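Local coordinates for rhusiopathiae surface protein B (Erysipelothrix rhusiopathiae, PDB 3V10) that probably binds collagen as a surface adhesin anchored to the bacterial cell wall, the chain here being its collagen-binding region, at residues Lys83-Gly88 against Met102-Gln107; His208-Gly213 against Val263-Arg268. One frame throughout, in Å; residues are numbered along the deposited sequence.

The two contacts lie in different domains of an elongated, largely beta chain, and both segments of interaction 1 precede those of interaction 2 in sequence. Interaction 1 joins the start of strand 85-93 to the loop after strand 96-101, within the bacterial Ig domain, its centre about 30 Å from the centre of the chain. Interaction 2 pairs strands 208-221 and 260-269 in the five-stranded sheet of the collagen-binding domain, its centre about 15 Å from that of the chain. Their centres are about 37 Å apart and their nearest atoms about 20 Å, so neither touches the other. Each contact belongs to a separate Ig-like domain, which fits the two-domain Collagen Hug design.

Interaction 1 (Lys83-Gly88 against Met102-Gln107); sequences KEITLG and MEDVLQ
Leu-87 and Met-102 join the two segments at a classic beta bulge, where Leu-87 and Gly-88 of strand 85-93 both face Val-75 of the adjoining strand in this Ig-like domain. The tight part begins with Met-102 N, which donates to Leu-87 O at 2.7 Å in a nearly straight bond (175° at the hydrogen); the donor stands above the carbonyl plane. Beside this bond the chain of Met-102 lies over Gly-88, its CG 3.8 Å from Gly-88 C, and its bends at chi2 and chi3 then carry the far end away from the strand. The isobutyl group of Leu-87 leans on the short 3-10 turn 103-106 near Val-105, though the exact place of CD1 is doubtful. Phe-45 and Pro-47 also pack against Val-105.

The side of Thr-86 and Asp-104 is looser. Thr-86 CG2 only grazes Met-102 CG at 4.2 Å, the two side chains running alongside and pointing the same way. Here a water replaces direct polar pairing. In Asp-104, CG beside the backbone N (chi1 -70°) sets the carboxylate next to the amide of the same residue, and one water joins both: it accepts from Asp-104 N at 2.9 Å and donates both to Asp-104 OD2 at 2.7 Å and to Thr-86 O at 2.7 Å.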
ATOM      1  N   LYS A  83     -28.990 -10.232   7.407  1.00 19.61           N
ATOM      2  CA  LYS A  83     -29.236  -8.845   7.020  1.00 21.42           C
ATOM      3  C   LYS A  83     -28.170  -7.932   7.610  1.00 21.98           C
ATOM      4  O   LYS A  83     -27.625  -8.216   8.675  1.00 23.64           O
ATOM      5  CB  LYS A  83     -30.627  -8.401   7.497  1.00 21.46           C
ATOM      6  N   GLU A  84     -27.880  -6.836   6.917  1.00 22.37           N
ATOM      7  CA  GLU A  84     -26.882  -5.884   7.385  1.00 22.83           C
ATOM      8  C   GLU A  84     -27.503  -4.737   8.152  1.00 22.39           C
ATOM      9  O   GLU A  84     -28.615  -4.299   7.869  1.00 22.83           O
ATOM     10  CB  GLU A  84     -26.083  -5.296   6.221  1.00 23.80           C
ATOM     11  CG  GLU A  84     -25.034  -6.215   5.624  1.00 26.04           C
ATOM     12  CD  GLU A  84     -24.216  -5.515   4.560  1.00 26.35           C
ATOM     13  OE1 GLU A  84     -24.787  -4.666   3.840  1.00 29.28           O
ATOM     14  OE2 GLU A  84     -23.010  -5.813   4.434  1.00 30.49           O
ATOM     15  N   ILE A  85     -26.751  -4.248   9.124  1.00 21.91           N
ATOM     16  CA  ILE A  85     -27.178  -3.142   9.945  1.00 22.20           C
ATOM     17  C   ILE A  85     -25.931  -2.339  10.293  1.00 20.76           C
ATOM     18  O   ILE A  85     -24.905  -2.906  10.656  1.00 21.87           O
ATOM     19  CB  ILE A  85     -27.909  -3.655  11.219  1.00 23.91           C
ATOM     20  CG1 ILE A  85     -27.964  -2.561  12.282  1.00 24.87           C
ATOM     21  CG2 ILE A  85     -27.220  -4.893  11.754  1.00 24.15           C
ATOM     22  CD1 ILE A  85     -28.209  -1.180  11.732  1.00 27.80           C
ATOM     23  N   THR A  86     -26.024  -1.019  10.143  1.00 20.94           N
ATOM     24  CA  THR A  86     -24.914  -0.123  10.434  1.00 18.58           C
ATOM     25  C   THR A  86     -24.867   0.157  11.929  1.00 18.00           C
ATOM     26  O   THR A  86     -25.748   0.820  12.478  1.00 16.85           O
ATOM     27  CB  THR A  86     -25.068   1.198   9.664  1.00 19.69           C
ATOM     28  OG1 THR A  86     -25.227   0.911   8.270  1.00 20.95           O
ATOM     29  CG2 THR A  86     -23.839   2.072   9.854  1.00 19.15           C
ATOM     30  N   LEU A  87     -23.832  -0.366  12.578  1.00 17.52           N
ATOM     31  CA  LEU A  87     -23.658  -0.209  14.016  1.00 17.36           C
ATOM     32  C   LEU A  87     -22.588   0.799  14.385  1.00 14.08           C
ATOM     33  O   LEU A  87     -22.572   1.305  15.501  1.00 14.13           O
ATOM     34  CB  LEU A  87     -23.311  -1.556  14.653  1.00 19.88           C
ATOM     35  CG  LEU A  87     -24.482  -2.433  15.092  1.00 23.63           C
ATOM     36  CD1 LEU A  87     -25.063  -1.925  16.380  1.00 25.76           C
ATOM     37  CD2 LEU A  87     -25.519  -2.440  14.018  1.00 23.75           C
ATOM     38  N   GLY A  88     -21.689   1.088  13.455  1.00 14.39           N
ATOM     39  CA  GLY A  88     -20.640   2.035  13.762  1.00 13.11           C
ATOM     40  C   GLY A  88     -20.157   2.775  12.544  1.00 14.95           C
ATOM     41  O   GLY A  88     -20.554   2.482  11.414  1.00 13.22           O
ATOM     42  N   MET A 102     -23.323   3.890  16.051  1.00 16.84           N
ATOM     43  CA  MET A 102     -24.495   4.477  15.410  1.00 18.16           C
ATOM     44  C   MET A 102     -25.782   4.061  16.119  1.00 18.60           C
ATOM     45  O   MET A 102     -25.767   3.203  17.001  1.00 18.69           O
ATOM     46  CB  MET A 102     -24.549   4.074  13.931  1.00 18.46           C
ATOM     47  CG  MET A 102     -23.431   4.668  13.071  1.00 17.90           C
ATOM     48  SD  MET A 102     -23.515   6.480  12.873  1.00 19.94           S
ATOM     49  CE  MET A 102     -22.376   7.019  14.107  1.00 18.89           C
ATOM     50  N   GLU A 103     -26.888   4.679  15.716  1.00 19.08           N
ATOM     51  CA  GLU A 103     -28.211   4.427  16.286  1.00 20.85           C
ATOM     52  C   GLU A 103     -28.572   2.966  16.566  1.00 20.51           C
ATOM     53  O   GLU A 103     -28.997   2.624  17.671  1.00 21.72           O
ATOM     54  CB  GLU A 103     -29.280   5.022  15.362  1.00 21.89           C
ATOM     55  CG  GLU A 103     -30.715   4.857  15.846  1.00 25.36           C
ATOM     56  CD  GLU A 103     -30.994   5.636  17.114  1.00 28.10           C
ATOM     57  OE1 GLU A 103     -30.427   6.740  17.271  1.00 29.18           O
ATOM     58  OE2 GLU A 103     -31.792   5.154  17.944  1.00 30.47           O
ATOM     59  N   ASP A 104     -28.403   2.105  15.571  1.00 19.67           N
ATOM     60  CA  ASP A 104     -28.771   0.707  15.730  1.00 20.56           C
ATOM     61  C   ASP A 104     -27.975  -0.139  16.710  1.00 21.70           C
ATOM     62  O   ASP A 104     -28.210  -1.341  16.815  1.00 21.57           O
ATOM     63  CB  ASP A 104     -28.802   0.024  14.369  1.00 21.66           C
ATOM     64  CG  ASP A 104     -29.968   0.493  13.517  1.00 23.52           C
ATOM     65  OD1 ASP A 104     -31.127   0.244  13.911  1.00 25.58           O
ATOM     66  OD2 ASP A 104     -29.725   1.116  12.461  1.00 24.56           O
ATOM     67  N   VAL A 105     -27.043   0.468  17.437  1.00 20.36           N
ATOM     68  CA  VAL A 105     -26.293  -0.309  18.411  1.00 20.66           C
ATOM     69  C   VAL A 105     -27.257  -0.654  19.537  1.00 21.51           C
ATOM     70  O   VAL A 105     -27.022  -1.568  20.325  1.00 20.88           O
ATOM     71  CB  VAL A 105     -25.085   0.476  18.965  1.00 20.37           C
ATOM     72  CG1 VAL A 105     -25.558   1.636  19.813  1.00 19.35           C
ATOM     73  CG2 VAL A 105     -24.182  -0.460  19.764  1.00 21.10           C
ATOM     74  N   LEU A 106     -28.372   0.068  19.582  1.00 21.72           N
ATOM     75  CA  LEU A 106     -29.390  -0.137  20.607  1.00 23.73           C
ATOM     76  C   LEU A 106     -30.208  -1.409  20.379  1.00 23.44           C
ATOM     77  O   LEU A 106     -31.101  -1.734  21.162  1.00 26.77           O
ATOM     78  CB  LEU A 106     -30.326   1.074  20.650  1.00 23.06           C
ATOM     79  CG  LEU A 106     -29.679   2.410  21.019  1.00 23.33           C
ATOM     80  CD1 LEU A 106     -30.704   3.546  20.962  1.00 24.57           C
ATOM     81  CD2 LEU A 106     -29.090   2.292  22.416  1.00 24.00           C
ATOM     82  N   GLN A 107     -29.887  -2.126  19.307  1.00 25.12           N
ATOM     83  CA  GLN A 107     -30.577  -3.362  18.944  1.00 25.91           C
ATOM     84  C   GLN A 107     -30.061  -4.584  19.700  1.00 26.97           C
ATOM     85  O   GLN A 107     -30.825  -5.364  20.279  1.00 28.05           O
ATOM     86  CB  GLN A 107     -30.396  -3.621  17.443  1.00 26.02           C
ATOM     87  CG  GLN A 107     -30.789  -2.473  16.511  1.00 28.37           C
ATOM     88  CD  GLN A 107     -32.266  -2.488  16.136  1.00 29.04           C
ATOM     89  OE1 GLN A 107     -33.136  -2.124  16.938  1.00 31.98           O
ATOM     90  NE2 GLN A 107     -32.555  -2.921  14.908  1.00 30.85           N
TER
HETATM   91  O   HOH W   1     -27.635   2.710  12.824  1.00 21.71           O

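Interaction 2 (His208-Gly213 against Val263-Arg268); sequences HKLVDG and VTYDTR
His-208 opens the pairing by meeting Thr-267 through the edge of its ring: ND1 lies 2.9 Å from Thr-267 OG1, which sits in the ring plane, and the hydrogen bond is almost straight at 176°. Placing CG between the backbone N and the carbonyl carbon (chi1 56°) turns the imidazole toward this hydroxyl. Both ring nitrogens are engaged, since NE2 bonds to Lys-278 O, while Thr-267 OG1 is also bonded to Trp-183 NE1; the bonds at the two nitrogens fix the ring's rotation.

Lys-209 contributes its backbone, facing Arg-268 as a hydrogen-bonded antiparallel pair: Lys-209 N donates to Arg-268 O at 3.0 Å, and Arg-268 N to Lys-209 O at 2.7 Å. At Leu-210, opposite Thr-267 in a non-hydrogen-bonded pair, the backbones draw to 4.1 Å between CA atoms. Its CD1 approaches Tyr-265 CD2 at 4.0 Å, the two side chains crossing at about a right angle; the tyrosine stacks on Trp-183 and sends its hydroxyl to Asp-202.

Val-211 N then bonds to Asp-266 O at 2.9 Å. The valine's CG2 rests over one face of the Arg-268 guanidinium, 3.5 Å above its plane and toward the rim, while Arg-268 NE forms a salt bridge with Asp-180. The arrangement is that of neighbouring antiparallel strands within one sheet of the Ig-like collagen-binding domain.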
ATOM      1  N   HIS A 208      -7.093  -7.359  -9.482  1.00  9.88           N
ATOM      2  CA  HIS A 208      -7.009  -5.970  -9.903  1.00 10.14           C
ATOM      3  C   HIS A 208      -6.829  -5.872 -11.410  1.00 10.35           C
ATOM      4  O   HIS A 208      -6.428  -6.837 -12.053  1.00  9.92           O
ATOM      5  CB  HIS A 208      -5.887  -5.219  -9.165  1.00 10.33           C
ATOM      6  CG  HIS A 208      -4.526  -5.835  -9.306  1.00  9.28           C
ATOM      7  ND1 HIS A 208      -3.393  -5.075  -9.509  1.00  7.91           N
ATOM      8  CD2 HIS A 208      -4.108  -7.120  -9.229  1.00  7.50           C
ATOM      9  CE1 HIS A 208      -2.337  -5.867  -9.552  1.00  8.15           C
ATOM     10  NE2 HIS A 208      -2.742  -7.113  -9.383  1.00  6.78           N
ATOM     11  N   LYS A 209      -7.160  -4.713 -11.967  1.00 10.71           N
ATOM     12  CA  LYS A 209      -7.049  -4.493 -13.407  1.00 12.40           C
ATOM     13  C   LYS A 209      -6.425  -3.142 -13.696  1.00 12.41           C
ATOM     14  O   LYS A 209      -6.506  -2.216 -12.885  1.00 11.37           O
ATOM     15  CB  LYS A 209      -8.428  -4.523 -14.079  1.00 16.42           C
ATOM     16  CG  LYS A 209      -9.280  -5.740 -13.802  1.00 21.08           C
ATOM     17  CD  LYS A 209     -10.419  -5.832 -14.813  1.00 23.75           C
ATOM     18  CE  LYS A 209     -11.511  -6.777 -14.333  1.00 26.66           C
ATOM     19  NZ  LYS A 209     -10.938  -8.042 -13.803  1.00 28.30           N
ATOM     20  N   LEU A 210      -5.827  -3.025 -14.875  1.00 11.06           N
ATOM     21  CA  LEU A 210      -5.203  -1.782 -15.292  1.00 11.07           C
ATOM     22  C   LEU A 210      -6.259  -0.684 -15.426  1.00 12.16           C
ATOM     23  O   LEU A 210      -7.378  -0.928 -15.890  1.00 12.65           O
ATOM     24  CB  LEU A 210      -4.472  -1.990 -16.630  1.00 13.21           C
ATOM     25  CG  LEU A 210      -3.616  -0.828 -17.155  1.00 18.27           C
ATOM     26  CD1 LEU A 210      -2.371  -1.371 -17.859  1.00 21.26           C
ATOM     27  CD2 LEU A 210      -4.445   0.038 -18.090  1.00 19.97           C
ATOM     28  N   VAL A 211      -5.904   0.523 -15.007  1.00 10.61           N
ATOM     29  CA  VAL A 211      -6.815   1.655 -15.107  1.00 11.44           C
ATOM     30  C   VAL A 211      -6.638   2.283 -16.488  1.00 13.76           C
ATOM     31  O   VAL A 211      -5.556   2.763 -16.831  1.00 12.66           O
ATOM     32  CB  VAL A 211      -6.522   2.706 -14.018  1.00 10.94           C
ATOM     33  CG1 VAL A 211      -7.359   3.963 -14.257  1.00 12.44           C
ATOM     34  CG2 VAL A 211      -6.830   2.122 -12.642  1.00  9.10           C
ATOM     35  N   ASP A 212      -7.710   2.276 -17.274  1.00 15.17           N
ATOM     36  CA  ASP A 212      -7.690   2.818 -18.627  1.00 16.44           C
ATOM     37  C   ASP A 212      -7.081   4.212 -18.730  1.00 16.26           C
ATOM     38  O   ASP A 212      -7.465   5.125 -17.996  1.00 15.64           O
ATOM     39  CB  ASP A 212      -9.117   2.827 -19.184  1.00 19.22           C
ATOM     40  CG  ASP A 212      -9.198   3.402 -20.578  1.00 22.72           C
ATOM     41  OD1 ASP A 212      -8.447   2.929 -21.459  1.00 25.54           O
ATOM     42  OD2 ASP A 212     -10.019   4.320 -20.789  1.00 22.14           O
ATOM     43  N   GLY A 213      -6.122   4.355 -19.645  1.00 14.76           N
ATOM     44  CA  GLY A 213      -5.456   5.628 -19.878  1.00 15.69           C
ATOM     45  C   GLY A 213      -4.451   6.109 -18.847  1.00 16.30           C
ATOM     46  O   GLY A 213      -4.053   7.276 -18.875  1.00 16.57           O
ATOM     47  N   VAL A 263       8.253   3.022 -17.394  1.00 12.61           N
ATOM     48  CA  VAL A 263       6.842   2.898 -17.726  1.00 11.31           C
ATOM     49  C   VAL A 263       6.038   2.842 -16.431  1.00 12.64           C
ATOM     50  O   VAL A 263       6.275   1.979 -15.583  1.00 11.90           O
ATOM     51  CB  VAL A 263       6.565   1.606 -18.541  1.00 10.13           C
ATOM     52  CG1 VAL A 263       5.080   1.480 -18.839  1.00 11.25           C
ATOM     53  CG2 VAL A 263       7.362   1.626 -19.841  1.00  8.51           C
ATOM     54  N   THR A 264       5.091   3.764 -16.274  1.00 10.66           N
ATOM     55  CA  THR A 264       4.261   3.787 -15.080  1.00 11.54           C
ATOM     56  C   THR A 264       2.796   3.598 -15.453  1.00  9.18           C
ATOM     57  O   THR A 264       2.376   3.927 -16.560  1.00  8.61           O
ATOM     58  CB  THR A 264       4.418   5.115 -14.299  1.00 12.61           C
ATOM     59  OG1 THR A 264       4.048   6.218 -15.138  1.00 10.43           O
ATOM     60  CG2 THR A 264       5.862   5.292 -13.845  1.00 13.84           C
ATOM     61  N   TYR A 265       2.029   3.038 -14.530  1.00  9.01           N
ATOM     62  CA  TYR A 265       0.607   2.816 -14.752  1.00  9.17           C
ATOM     63  C   TYR A 265      -0.059   2.483 -13.431  1.00  9.90           C
ATOM     64  O   TYR A 265       0.614   2.211 -12.435  1.00  9.64           O
ATOM     65  CB  TYR A 265       0.368   1.670 -15.749  1.00 10.05           C
ATOM     66  CG  TYR A 265       0.856   0.313 -15.298  1.00  8.44           C
ATOM     67  CD1 TYR A 265       2.185  -0.072 -15.493  1.00  9.51           C
ATOM     68  CD2 TYR A 265      -0.005  -0.590 -14.673  1.00 10.24           C
ATOM     69  CE1 TYR A 265       2.643  -1.318 -15.078  1.00  9.72           C
ATOM     70  CE2 TYR A 265       0.447  -1.844 -14.249  1.00  9.60           C
ATOM     71  CZ  TYR A 265       1.771  -2.199 -14.457  1.00  8.97           C
ATOM     72  OH  TYR A 265       2.233  -3.427 -14.045  1.00 11.07           O
ATOM     73  N   ASP A 266      -1.385   2.508 -13.432  1.00  9.76           N
ATOM     74  CA  ASP A 266      -2.148   2.208 -12.231  1.00  9.43           C
ATOM     75  C   ASP A 266      -3.042   1.001 -12.440  1.00  8.72           C
ATOM     76  O   ASP A 266      -3.421   0.678 -13.568  1.00  9.00           O
ATOM     77  CB  ASP A 266      -3.064   3.381 -11.848  1.00  6.81           C
ATOM     78  CG  ASP A 266      -2.325   4.698 -11.721  1.00 11.93           C
ATOM     79  OD1 ASP A 266      -1.104   4.686 -11.480  1.00 14.65           O
ATOM     80  OD2 ASP A 266      -2.985   5.754 -11.843  1.00 14.79           O
ATOM     81  N   THR A 267      -3.370   0.328 -11.347  1.00  9.59           N
ATOM     82  CA  THR A 267      -4.310  -0.778 -11.409  1.00  9.43           C
ATOM     83  C   THR A 267      -5.346  -0.463 -10.339  1.00 10.11           C
ATOM     84  O   THR A 267      -5.101   0.355  -9.450  1.00 11.45           O
ATOM     85  CB  THR A 267      -3.670  -2.150 -11.125  1.00 10.37           C
ATOM     86  OG1 THR A 267      -3.220  -2.210  -9.767  1.00  7.45           O
ATOM     87  CG2 THR A 267      -2.520  -2.401 -12.085  1.00 12.73           C
ATOM     88  N   ARG A 268      -6.502  -1.102 -10.438  1.00 10.05           N
ATOM     89  CA  ARG A 268      -7.587  -0.868  -9.502  1.00  9.89           C
ATOM     90  C   ARG A 268      -8.083  -2.196  -8.973  1.00 10.48           C
ATOM     91  O   ARG A 268      -8.408  -3.093  -9.744  1.00  8.98           O
ATOM     92  CB  ARG A 268      -8.709  -0.112 -10.220  1.00 10.28           C
ATOM     93  CG  ARG A 268      -9.914   0.246  -9.373  1.00  9.80           C
ATOM     94  CD  ARG A 268     -10.696   1.352 -10.066  1.00 12.49           C
ATOM     95  NE  ARG A 268      -9.863   2.542 -10.198  1.00 13.58           N
ATOM     96  CZ  ARG A 268     -10.122   3.573 -10.991  1.00 16.41           C
ATOM     97  NH1 ARG A 268     -11.214   3.585 -11.748  1.00 18.27           N
ATOM     98  NH2 ARG A 268      -9.275   4.594 -11.033  1.00 15.60           N
TER